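PDB 4FO0: actin-related protein 8 from Homo sapiens, which binds ATP with low basal ATPase activity and is a proposed core component of the INO80 chromatin remodeling complex, active in transcription regulation and probably DNA repair. Local coordinates for residues A[37-49]-A[127-139]. Sequence-based numbering, arbitrary orientation.
Sequences PASIPHVIARRHK and NTSHHPEYLVGEE
Arg47 reaches across to His131 and sets NH2 over one face of the imidazole, offset toward the rim near CG and ND1. The two planes are 33° apart, and Arg47 NH2 is 3.1 Å from His131 CG. CG of Arg47 lies anti to the backbone N (chi1 -166°), and the chain then bends at chi3, which brings NH2 over the rim of the ring. The carbonyl oxygens of Thr128 and Pro132 lie at the guanidinium edge. Arg47 CB and CD pass beside Pro132 O, with Arg47 CB 3.6 Å from it. Tyr149 bonds Pro132 O and, weakly, Arg47 NE through its hydroxyl. Replacing Arg47 with an alanine would probably uncover this face of His131 and leave the Thr128 and Pro132 carbonyls without the guanidinium beside them.

Strands 44-47 and 134-136 pair antiparallel. Arg47 N donates to Glu133 O at 2.8 Å, almost straight at 178°. Ala45 N bonds Leu135 O at 2.8 Å, and Gly137 N closes the pairing on Val43 O. Ile44, Arg46, Tyr134 and Val136 share one face of the sheet. There Ile44 CD1 meets Tyr134 CB at 4.1 Å and also sits over a face of the Arg46 guanidinium. That group is turned steeply to the Tyr134 ring, and Asp176 of helix 170-187 holds its NE in a salt bridge. The same helix packs against Tyr134 and Val136. On the other face, Ala45 CB touches Leu135 CB.

Gly137, the N-cap of helix 138-141, lies against Ile40 CG2 and the Pro41 ring. Pro41 CG is 3.6 Å from Glu138 N. The short strand 134-136 pairs with strand 38-47 in the mixed sheet of an actin-fold ATPase, where the side chain of Pro41 is about 9 Å from the bound ATP.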
loop_
_atom_site.group_PDB
_atom_site.type_symbol
_atom_site.label_atom_id
_atom_site.label_comp_id
_atom_site.label_asym_id
_atom_site.label_seq_id
_atom_site.Cartn_x
_atom_site.Cartn_y
_atom_site.Cartn_z
ATOM N N PRO A 37 -10.009 12.376 -0.922
ATOM C CA PRO A 37 -10.859 11.340 -0.336
ATOM C C PRO A 37 -10.556 11.218 1.147
ATOM O O PRO A 37 -9.474 11.607 1.578
ATOM C CB PRO A 37 -10.370 10.074 -1.035
ATOM C CG PRO A 37 -8.910 10.341 -1.261
ATOM C CD PRO A 37 -8.843 11.805 -1.623
ATOM N N ALA A 38 -11.484 10.662 1.915
ATOM C CA ALA A 38 -11.159 10.242 3.273
ATOM C C ALA A 38 -10.233 9.021 3.237
ATOM O O ALA A 38 -10.320 8.171 2.336
ATOM C CB ALA A 38 -12.408 9.937 4.055
ATOM N N SER A 39 -9.338 8.963 4.212
ATOM C CA SER A 39 -8.377 7.877 4.326
ATOM C C SER A 39 -8.585 7.208 5.661
ATOM O O SER A 39 -8.420 7.830 6.708
ATOM C CB SER A 39 -6.941 8.400 4.232
ATOM O OG SER A 39 -6.533 8.588 2.878
ATOM N N ILE A 40 -8.964 5.942 5.623
ATOM C CA ILE A 40 -9.259 5.205 6.840
ATOM C C ILE A 40 -8.390 3.966 6.936
ATOM O O ILE A 40 -8.211 3.253 5.935
ATOM C CB ILE A 40 -10.738 4.748 6.853
ATOM C CG1 ILE A 40 -11.658 5.959 6.919
ATOM C CG2 ILE A 40 -11.008 3.796 8.005
ATOM C CD1 ILE A 40 -11.685 6.741 5.639
ATOM N N PRO A 41 -7.847 3.703 8.132
ATOM C CA PRO A 41 -7.193 2.407 8.390
ATOM C C PRO A 41 -8.211 1.329 8.105
ATOM O O PRO A 41 -9.282 1.317 8.696
ATOM C CB PRO A 41 -6.877 2.445 9.888
ATOM C CG PRO A 41 -6.829 3.939 10.219
ATOM C CD PRO A 41 -7.817 4.602 9.297
ATOM N N HIS A 42 -7.896 0.443 7.182
ATOM C CA HIS A 42 -8.875 -0.512 6.710
ATOM C C HIS A 42 -8.901 -1.723 7.637
ATOM O O HIS A 42 -8.403 -2.809 7.300
ATOM C CB HIS A 42 -8.505 -0.907 5.295
ATOM C CG HIS A 42 -9.591 -1.622 4.582
ATOM N ND1 HIS A 42 -9.544 -2.974 4.329
ATOM C CD2 HIS A 42 -10.769 -1.182 4.090
ATOM C CE1 HIS A 42 -10.646 -3.333 3.700
ATOM N NE2 HIS A 42 -11.401 -2.261 3.536
ATOM N N VAL A 43 -9.471 -1.516 8.819
ATOM C CA VAL A 43 -9.371 -2.467 9.921
ATOM C C VAL A 43 -10.606 -2.367 10.812
ATOM O O VAL A 43 -11.272 -1.327 10.859
ATOM C CB VAL A 43 -8.129 -2.175 10.779
ATOM C CG1 VAL A 43 -8.225 -0.769 11.366
ATOM C CG2 VAL A 43 -7.951 -3.238 11.894
ATOM N N ILE A 44 -10.916 -3.453 11.513
ATOM C CA ILE A 44 -12.092 -3.482 12.365
ATOM C C ILE A 44 -11.824 -4.300 13.626
ATOM O O ILE A 44 -11.193 -5.360 13.582
ATOM C CB ILE A 44 -13.338 -4.045 11.625
ATOM C CG1 ILE A 44 -14.524 -4.133 12.582
ATOM C CG2 ILE A 44 -13.072 -5.422 11.076
ATOM C CD1 ILE A 44 -15.828 -4.462 11.913
ATOM N N ALA A 45 -12.285 -3.785 14.755
ATOM C CA ALA A 45 -12.223 -4.530 16.009
ATOM C C ALA A 45 -13.611 -5.053 16.349
ATOM O O ALA A 45 -14.591 -4.307 16.347
ATOM C CB ALA A 45 -11.696 -3.653 17.135
ATOM N N ARG A 46 -13.689 -6.343 16.632
ATOM C CA ARG A 46 -14.953 -6.963 16.950
ATOM C C ARG A 46 -14.890 -7.490 18.361
ATOM O O ARG A 46 -13.902 -8.136 18.742
ATOM C CB ARG A 46 -15.248 -8.090 15.976
ATOM C CG ARG A 46 -15.754 -7.606 14.635
ATOM C CD ARG A 46 -16.455 -8.724 13.912
ATOM N NE ARG A 46 -17.060 -8.294 12.650
ATOM C CZ ARG A 46 -18.205 -7.632 12.545
ATOM N NH1 ARG A 46 -18.880 -7.283 13.634
ATOM N NH2 ARG A 46 -18.666 -7.308 11.346
ATOM N N ARG A 47 -15.939 -7.207 19.136
ATOM C CA ARG A 47 -15.999 -7.649 20.524
ATOM C C ARG A 47 -16.155 -9.152 20.601
ATOM O O ARG A 47 -16.572 -9.792 19.640
ATOM C CB ARG A 47 -17.140 -6.974 21.284
ATOM C CG ARG A 47 -17.029 -7.138 22.798
ATOM C CD ARG A 47 -18.176 -6.473 23.538
ATOM N NE ARG A 47 -17.740 -5.329 24.335
ATOM C CZ ARG A 47 -17.205 -5.422 25.548
ATOM N NH1 ARG A 47 -17.028 -6.610 26.108
ATOM N NH2 ARG A 47 -16.833 -4.326 26.198
ATOM N N HIS A 48 -15.788 -9.717 21.744
ATOM C CA HIS A 48 -16.104 -11.107 22.029
ATOM C C HIS A 48 -17.561 -11.191 22.434
ATOM O O HIS A 48 -18.130 -10.207 22.910
ATOM C CB HIS A 48 -15.240 -11.625 23.161
ATOM C CG HIS A 48 -13.809 -11.793 22.786
ATOM N ND1 HIS A 48 -13.340 -11.500 21.523
ATOM C CD2 HIS A 48 -12.739 -12.228 23.494
ATOM C CE1 HIS A 48 -12.044 -11.746 21.473
ATOM N NE2 HIS A 48 -11.654 -12.192 22.656
ATOM N N LYS A 49 -18.171 -12.356 22.244
ATOM C CA LYS A 49 -19.549 -12.543 22.674
ATOM C C LYS A 49 -19.583 -13.237 24.037
ATOM O O LYS A 49 -20.633 -13.306 24.680
ATOM C CB LYS A 49 -20.348 -13.330 21.633
ATOM C CG LYS A 49 -19.984 -13.021 20.189
ATOM C CD LYS A 49 -18.635 -13.630 19.811
ATOM C CE LYS A 49 -18.739 -14.471 18.541
ATOM N NZ LYS A 49 -19.239 -13.696 17.363
ATOM N N ASN A 127 -12.258 4.322 24.064
ATOM C CA ASN A 127 -13.141 3.928 25.148
ATOM C C ASN A 127 -14.152 2.869 24.730
ATOM O O ASN A 127 -14.901 3.042 23.768
ATOM C CB ASN A 127 -13.855 5.121 25.772
ATOM C CG ASN A 127 -14.759 4.706 26.910
ATOM O OD1 ASN A 127 -14.292 4.363 28.000
ATOM N ND2 ASN A 127 -16.058 4.704 26.656
ATOM N N THR A 128 -14.166 1.774 25.471
ATOM C CA THR A 128 -15.065 0.673 25.184
ATOM C C THR A 128 -15.946 0.356 26.398
ATOM O O THR A 128 -16.439 -0.765 26.546
ATOM C CB THR A 128 -14.269 -0.583 24.795
ATOM O OG1 THR A 128 -13.604 -1.100 25.953
ATOM C CG2 THR A 128 -13.236 -0.253 23.725
ATOM N N SER A 129 -16.132 1.348 27.268
ATOM C CA SER A 129 -16.950 1.184 28.471
ATOM C C SER A 129 -18.374 0.734 28.142
ATOM O O SER A 129 -18.940 -0.133 28.809
ATOM C CB SER A 129 -16.985 2.487 29.269
ATOM O OG SER A 129 -15.730 2.742 29.878
ATOM N N HIS A 130 -18.936 1.332 27.099
ATOM C CA HIS A 130 -20.271 1.011 26.617
ATOM C C HIS A 130 -20.330 -0.251 25.754
ATOM O O HIS A 130 -21.310 -0.469 25.053
ATOM C CB HIS A 130 -20.777 2.180 25.789
ATOM C CG HIS A 130 -19.871 2.539 24.658
ATOM N ND1 HIS A 130 -18.535 2.823 24.840
ATOM C CD2 HIS A 130 -20.101 2.646 23.328
ATOM C CE1 HIS A 130 -17.984 3.097 23.672
ATOM N NE2 HIS A 130 -18.912 2.997 22.738
ATOM N N HIS A 131 -19.279 -1.063 25.783
ATOM C CA HIS A 131 -19.262 -2.344 25.069
ATOM C C HIS A 131 -19.738 -2.335 23.614
ATOM O O HIS A 131 -20.629 -3.104 23.266
ATOM C CB HIS A 131 -20.098 -3.371 25.826
ATOM C CG HIS A 131 -19.685 -3.547 27.249
ATOM N ND1 HIS A 131 -18.780 -2.711 27.866
ATOM C CD2 HIS A 131 -20.045 -4.465 28.176
ATOM C CE1 HIS A 131 -18.601 -3.104 29.114
ATOM N NE2 HIS A 131 -19.357 -4.167 29.326
ATOM N N PRO A 132 -19.126 -1.506 22.753
ATOM C CA PRO A 132 -19.483 -1.526 21.331
ATOM C C PRO A 132 -19.297 -2.929 20.769
ATOM O O PRO A 132 -18.372 -3.622 21.196
ATOM C CB PRO A 132 -18.443 -0.602 20.702
ATOM C CG PRO A 132 -17.920 0.217 21.808
ATOM C CD PRO A 132 -17.966 -0.642 23.015
ATOM N N GLU A 133 -20.143 -3.354 19.836
ATOM C CA GLU A 133 -19.935 -4.661 19.218
ATOM C C GLU A 133 -18.710 -4.627 18.327
ATOM O O GLU A 133 -18.081 -5.661 18.085
ATOM C CB GLU A 133 -21.109 -5.069 18.349
ATOM C CG GLU A 133 -22.409 -5.250 19.051
ATOM C CD GLU A 133 -23.527 -5.428 18.050
ATOM O OE1 GLU A 133 -23.214 -5.594 16.846
ATOM O OE2 GLU A 133 -24.708 -5.392 18.455
ATOM N N TYR A 134 -18.400 -3.441 17.807
ATOM C CA TYR A 134 -17.220 -3.268 16.977
ATOM C C TYR A 134 -16.694 -1.841 16.936
ATOM O O TYR A 134 -17.364 -0.885 17.344
ATOM C CB TYR A 134 -17.498 -3.727 15.550
ATOM C CG TYR A 134 -18.530 -2.888 14.850
ATOM C CD1 TYR A 134 -19.816 -3.366 14.646
ATOM C CD2 TYR A 134 -18.227 -1.610 14.401
ATOM C CE1 TYR A 134 -20.767 -2.604 14.000
ATOM C CE2 TYR A 134 -19.176 -0.833 13.764
ATOM C CZ TYR A 134 -20.446 -1.335 13.566
ATOM O OH TYR A 134 -21.397 -0.569 12.926
ATOM N N LEU A 135 -15.481 -1.715 16.412
ATOM C CA LEU A 135 -14.850 -0.430 16.237
ATOM C C LEU A 135 -14.198 -0.435 14.886
ATOM O O LEU A 135 -13.798 -1.485 14.384
ATOM C CB LEU A 135 -13.829 -0.187 17.355
ATOM C CG LEU A 135 -14.549 0.055 18.686
ATOM C CD1 LEU A 135 -13.845 -0.596 19.833
ATOM C CD2 LEU A 135 -14.695 1.535 18.917
ATOM N N VAL A 136 -14.094 0.739 14.286
ATOM C CA VAL A 136 -13.592 0.825 12.931
ATOM C C VAL A 136 -12.435 1.792 12.795
ATOM O O VAL A 136 -12.374 2.801 13.483
ATOM C CB VAL A 136 -14.713 1.247 11.977
ATOM C CG1 VAL A 136 -14.168 1.445 10.561
ATOM C CG2 VAL A 136 -15.786 0.201 11.990
ATOM N N GLY A 137 -11.514 1.463 11.899
ATOM C CA GLY A 137 -10.446 2.374 11.536
ATOM C C GLY A 137 -9.522 2.719 12.681
ATOM O O GLY A 137 -9.039 1.846 13.411
ATOM N N GLU A 138 -9.272 4.011 12.838
ATOM C CA GLU A 138 -8.379 4.488 13.876
ATOM C C GLU A 138 -8.860 4.125 15.289
ATOM O O GLU A 138 -8.053 3.816 16.169
ATOM C CB GLU A 138 -8.206 5.990 13.747
ATOM C CG GLU A 138 -7.178 6.553 14.695
ATOM C CD GLU A 138 -6.120 7.352 13.975
ATOM O OE1 GLU A 138 -5.403 8.123 14.656
ATOM O OE2 GLU A 138 -6.012 7.207 12.729
ATOM N N GLU A 139 -10.171 4.158 15.510
ATOM C CA GLU A 139 -10.702 3.704 16.788
ATOM C C GLU A 139 -10.344 2.241 17.047
ATOM O O GLU A 139 -10.067 1.846 18.181
ATOM C CB GLU A 139 -12.209 3.896 16.859
ATOM C CG GLU A 139 -12.622 5.299 17.216
ATOM C CD GLU A 139 -14.105 5.394 17.535
ATOM O OE1 GLU A 139 -14.511 6.372 18.204
ATOM O OE2 GLU A 139 -14.860 4.485 17.115
#